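MMACHC-like protein (Caenorhabditis elegans, PDB 5UJC) binds cobalamin and probably catalyses the flavin-dependent reductive decyanation of cyanocobalamin and the glutathione-dependent dealkylation of alkylcobalamins during vitamin B12 processing. Local coordinates at residues W159-G173 against D214-W226. Sequence-based numbering, arbitrary orientation.
Sequences WPPAGRMGPNLKFIG and DVRTALEKFNYNW
Phe171 and Asn223 approach to 6.0 Å between their CA atoms where the irregular loop 159-173, with a type II turn from Gly166 to Leu169, runs along the helix 212-225. There the Asn223 amide grips the loop backbone at Ile172 from both its ends: ND2 donates to Ile172 O at 2.8 Å, almost straight at 175° and within the carbonyl plane, while OD1 accepts from Ile172 N at 3.0 Å. ND2 also reaches Leu219 O, one turn back, from above the carbonyl plane in a more bent bond; the three bonds together fix the amide's rotation. The same nitrogen sits over one face of the Phe171 ring, with Pro160, preceded by a cis peptide bond, against the opposite face. In this MMACHC-family protein, whose fold is related to the FMN-dependent nitroreductases, the loop leads into strand 174-176 and, with the helix, lines part of the methylcobalamin pocket: Asn223 OD1 and Lys170 O both hydrogen-bond the corrinoid, so the side chain that pins the loop also holds the ligand.

Tyr224, the next residue, lies among Pro161, Arg164, Met165 and Phe171. The Arg164 guanidinium, its chain folded back at chi2 and chi3 (-77° and -59°), lies flat on the ring as a cation-pi stack, CZ 4.0 Å from the centroid. Phe171 turns an edge to the Tyr224 ring in an offset edge-to-face pair, and Met165 CG meets the ring's rim. A water accepts from Tyr224 OH and donates to Pro161 O.

Toward the start of the helix, Arg216 CG rests over the six-membered ring of Trp159, 3.6 Å from its centroid. Trp159 NE1 donates in its ring plane to the anti lone pair of Glu220 OE2 at 2.8 Å, and the Arg216 guanidinium forms a salt bridge with Glu213 and a hydrogen bond to Phe152 O.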
# COMPACT_ATOMS: atom_id res chain seq x y z
N TRP A 159 24.70 12.75 -3.68
CA TRP A 159 23.46 12.14 -4.20
C TRP A 159 22.61 11.68 -3.01
O TRP A 159 23.15 11.06 -2.10
CB TRP A 159 23.78 10.94 -5.13
CG TRP A 159 22.56 10.40 -5.77
CD1 TRP A 159 22.00 10.81 -6.95
CD2 TRP A 159 21.64 9.46 -5.20
NE1 TRP A 159 20.80 10.19 -7.14
CE2 TRP A 159 20.55 9.36 -6.09
CE3 TRP A 159 21.62 8.72 -4.02
CZ2 TRP A 159 19.49 8.50 -5.86
CZ3 TRP A 159 20.55 7.88 -3.79
CH2 TRP A 159 19.51 7.77 -4.71
N PRO A 160 21.28 11.92 -3.02
CA PRO A 160 20.59 12.66 -4.08
C PRO A 160 20.91 14.13 -4.08
O PRO A 160 21.45 14.64 -3.10
CB PRO A 160 19.10 12.45 -3.74
CG PRO A 160 19.10 12.15 -2.29
CD PRO A 160 20.35 11.39 -2.02
N PRO A 161 20.57 14.84 -5.18
CA PRO A 161 20.61 16.31 -5.20
C PRO A 161 19.85 16.90 -4.00
O PRO A 161 18.92 16.27 -3.48
CB PRO A 161 19.89 16.66 -6.50
CG PRO A 161 20.03 15.46 -7.36
CD PRO A 161 20.05 14.29 -6.44
N ALA A 162 20.26 18.08 -3.56
CA ALA A 162 19.51 18.82 -2.54
C ALA A 162 18.66 19.88 -3.21
O ALA A 162 19.05 20.45 -4.23
CB ALA A 162 20.45 19.46 -1.54
N GLY A 163 17.48 20.13 -2.63
CA GLY A 163 16.63 21.26 -3.04
C GLY A 163 16.03 21.12 -4.44
O GLY A 163 15.79 22.12 -5.10
N ARG A 164 15.77 19.89 -4.87
CA ARG A 164 15.13 19.66 -6.17
C ARG A 164 13.61 19.56 -6.04
O ARG A 164 12.89 19.60 -7.04
CB ARG A 164 15.69 18.38 -6.84
CG ARG A 164 17.03 18.58 -7.55
CD ARG A 164 16.86 19.27 -8.90
NE ARG A 164 15.99 18.51 -9.81
CZ ARG A 164 16.37 17.45 -10.53
NH1 ARG A 164 17.64 17.00 -10.48
NH2 ARG A 164 15.48 16.83 -11.32
N MET A 165 13.11 19.43 -4.81
CA MET A 165 11.69 19.19 -4.60
C MET A 165 11.05 20.32 -3.83
O MET A 165 11.74 21.17 -3.23
CB MET A 165 11.49 17.88 -3.89
CG MET A 165 12.03 16.70 -4.67
SD MET A 165 12.08 15.24 -3.70
CE MET A 165 10.35 14.77 -3.75
N GLY A 166 9.73 20.35 -3.86
CA GLY A 166 8.97 21.44 -3.27
C GLY A 166 9.00 21.44 -1.75
O GLY A 166 9.56 20.53 -1.12
N PRO A 167 8.34 22.46 -1.13
CA PRO A 167 8.36 22.62 0.31
C PRO A 167 7.78 21.42 1.03
O PRO A 167 6.77 20.84 0.57
CB PRO A 167 7.49 23.86 0.55
CG PRO A 167 7.56 24.61 -0.72
CD PRO A 167 7.63 23.56 -1.79
N ASN A 168 8.43 21.03 2.12
CA ASN A 168 7.98 19.94 2.97
C ASN A 168 7.92 18.63 2.20
O ASN A 168 7.15 17.74 2.54
CB ASN A 168 6.62 20.27 3.58
CG ASN A 168 6.59 21.64 4.22
OD1 ASN A 168 7.06 21.82 5.35
ND2 ASN A 168 6.09 22.63 3.50
N LEU A 169 8.73 18.52 1.16
CA LEU A 169 8.93 17.24 0.51
C LEU A 169 10.36 16.76 0.67
O LEU A 169 11.30 17.56 0.62
CB LEU A 169 8.57 17.32 -0.97
CG LEU A 169 7.13 17.71 -1.28
CD1 LEU A 169 6.96 17.98 -2.77
CD2 LEU A 169 6.16 16.62 -0.84
N LYS A 170 10.51 15.47 0.90
CA LYS A 170 11.80 14.84 0.99
C LYS A 170 12.02 13.90 -0.15
O LYS A 170 11.09 13.39 -0.73
CB LYS A 170 11.91 14.08 2.31
CG LYS A 170 11.82 15.00 3.53
CD LYS A 170 13.08 15.87 3.67
CE LYS A 170 12.87 17.01 4.65
NZ LYS A 170 12.57 16.52 6.03
N PHE A 171 13.29 13.61 -0.43
CA PHE A 171 13.64 12.58 -1.43
C PHE A 171 13.54 11.22 -0.76
O PHE A 171 14.38 10.85 0.05
CB PHE A 171 15.05 12.86 -1.99
CG PHE A 171 15.43 11.99 -3.19
CD1 PHE A 171 15.94 10.72 -3.00
CD2 PHE A 171 15.26 12.45 -4.47
CE1 PHE A 171 16.36 9.96 -4.07
CE2 PHE A 171 15.67 11.70 -5.56
CZ PHE A 171 16.23 10.45 -5.36
N ILE A 172 12.44 10.52 -1.04
CA ILE A 172 12.09 9.29 -0.31
C ILE A 172 12.38 8.03 -1.09
O ILE A 172 12.56 8.04 -2.32
CB ILE A 172 10.62 9.29 0.19
CG1 ILE A 172 9.62 9.44 -0.98
CG2 ILE A 172 10.41 10.41 1.21
CD1 ILE A 172 8.20 9.04 -0.62
N GLY A 173 12.44 6.92 -0.37
CA GLY A 173 12.67 5.63 -1.00
C GLY A 173 11.46 5.05 -1.69
O GLY A 173 10.34 5.61 -1.62
N ASP A 214 20.77 1.66 -11.53
CA ASP A 214 19.32 1.49 -11.80
C ASP A 214 18.48 1.93 -10.62
O ASP A 214 17.45 2.60 -10.80
CB ASP A 214 18.96 0.04 -12.15
CG ASP A 214 19.50 -0.39 -13.49
OD1 ASP A 214 19.67 0.47 -14.40
OD2 ASP A 214 19.74 -1.60 -13.66
N VAL A 215 18.96 1.62 -9.41
CA VAL A 215 18.24 2.04 -8.20
C VAL A 215 18.19 3.55 -8.12
O VAL A 215 17.13 4.14 -7.87
CB VAL A 215 18.89 1.46 -6.91
CG1 VAL A 215 18.21 2.00 -5.66
CG2 VAL A 215 18.85 -0.06 -6.93
N ARG A 216 19.34 4.21 -8.35
CA ARG A 216 19.36 5.66 -8.24
C ARG A 216 18.46 6.31 -9.31
O ARG A 216 17.73 7.26 -9.02
CB ARG A 216 20.80 6.21 -8.31
CG ARG A 216 21.63 5.92 -7.05
CD ARG A 216 22.99 6.61 -7.05
NE ARG A 216 23.95 5.82 -7.77
CZ ARG A 216 24.74 4.87 -7.24
NH1 ARG A 216 25.51 4.17 -8.04
NH2 ARG A 216 24.75 4.61 -5.92
N THR A 217 18.44 5.75 -10.51
CA THR A 217 17.56 6.25 -11.57
C THR A 217 16.09 6.06 -11.19
O THR A 217 15.28 6.96 -11.37
CB THR A 217 17.85 5.56 -12.90
OG1 THR A 217 19.21 5.81 -13.26
CG2 THR A 217 16.94 6.10 -14.01
N ALA A 218 15.76 4.90 -10.64
CA ALA A 218 14.38 4.61 -10.23
C ALA A 218 13.93 5.61 -9.16
O ALA A 218 12.80 6.13 -9.20
CB ALA A 218 14.26 3.19 -9.71
N LEU A 219 14.82 5.88 -8.19
CA LEU A 219 14.48 6.79 -7.13
C LEU A 219 14.30 8.23 -7.63
O LEU A 219 13.41 8.95 -7.13
CB LEU A 219 15.50 6.72 -5.99
CG LEU A 219 15.50 5.42 -5.18
CD1 LEU A 219 16.67 5.33 -4.24
CD2 LEU A 219 14.22 5.28 -4.44
N GLU A 220 15.11 8.64 -8.59
CA GLU A 220 14.91 9.94 -9.24
C GLU A 220 13.59 10.00 -10.02
O GLU A 220 12.87 10.98 -9.93
CB GLU A 220 16.09 10.29 -10.13
CG GLU A 220 17.38 10.57 -9.32
CD GLU A 220 18.58 10.97 -10.15
OE1 GLU A 220 18.41 11.29 -11.34
OE2 GLU A 220 19.71 11.00 -9.60
N LYS A 221 13.28 8.95 -10.76
CA LYS A 221 12.02 8.93 -11.53
C LYS A 221 10.82 9.00 -10.59
O LYS A 221 9.82 9.65 -10.88
CB LYS A 221 11.93 7.67 -12.39
CG LYS A 221 12.78 7.70 -13.67
CD LYS A 221 12.25 8.69 -14.73
CE LYS A 221 10.74 8.55 -15.00
NZ LYS A 221 10.28 9.28 -16.23
N PHE A 222 10.94 8.34 -9.45
CA PHE A 222 9.87 8.35 -8.44
C PHE A 222 9.71 9.76 -7.83
O PHE A 222 8.62 10.31 -7.80
CB PHE A 222 10.19 7.31 -7.36
CG PHE A 222 9.18 7.24 -6.23
CD1 PHE A 222 7.82 7.09 -6.49
CD2 PHE A 222 9.60 7.27 -4.90
CE1 PHE A 222 6.92 6.98 -5.45
CE2 PHE A 222 8.70 7.16 -3.87
CZ PHE A 222 7.36 7.00 -4.15
N ASN A 223 10.79 10.32 -7.32
CA ASN A 223 10.69 11.59 -6.60
C ASN A 223 10.42 12.78 -7.50
O ASN A 223 9.71 13.70 -7.10
CB ASN A 223 11.91 11.82 -5.75
CG ASN A 223 11.88 10.99 -4.49
OD1 ASN A 223 11.06 11.24 -3.58
ND2 ASN A 223 12.70 9.93 -4.44
N TYR A 224 10.98 12.76 -8.72
CA TYR A 224 10.93 13.93 -9.62
C TYR A 224 9.86 13.84 -10.70
O TYR A 224 9.46 14.86 -11.26
CB TYR A 224 12.28 14.15 -10.29
CG TYR A 224 13.46 14.29 -9.33
CD1 TYR A 224 13.29 14.85 -8.05
CD2 TYR A 224 14.74 13.95 -9.73
CE1 TYR A 224 14.38 15.02 -7.20
CE2 TYR A 224 15.81 14.10 -8.89
CZ TYR A 224 15.63 14.63 -7.63
OH TYR A 224 16.74 14.80 -6.82
N ASN A 225 9.39 12.61 -11.02
CA ASN A 225 8.57 12.39 -12.22
C ASN A 225 7.43 11.41 -11.99
O ASN A 225 6.91 10.86 -12.94
CB ASN A 225 9.45 11.86 -13.36
CG ASN A 225 10.57 12.80 -13.73
OD1 ASN A 225 11.74 12.51 -13.51
ND2 ASN A 225 10.21 13.95 -14.20
N TRP A 226 7.01 11.23 -10.74
CA TRP A 226 6.03 10.21 -10.42
C TRP A 226 4.72 10.31 -11.19
O TRP A 226 4.04 9.28 -11.41
CB TRP A 226 5.73 10.15 -8.90
CG TRP A 226 5.31 11.42 -8.30
CD1 TRP A 226 6.10 12.34 -7.65
CD2 TRP A 226 3.98 11.93 -8.21
NE1 TRP A 226 5.36 13.37 -7.20
CE2 TRP A 226 4.05 13.15 -7.53
CE3 TRP A 226 2.73 11.46 -8.63
CZ2 TRP A 226 2.92 13.91 -7.26
CZ3 TRP A 226 1.62 12.22 -8.38
CH2 TRP A 226 1.72 13.42 -7.68
O HOH W 1 16.42 15.60 -4.21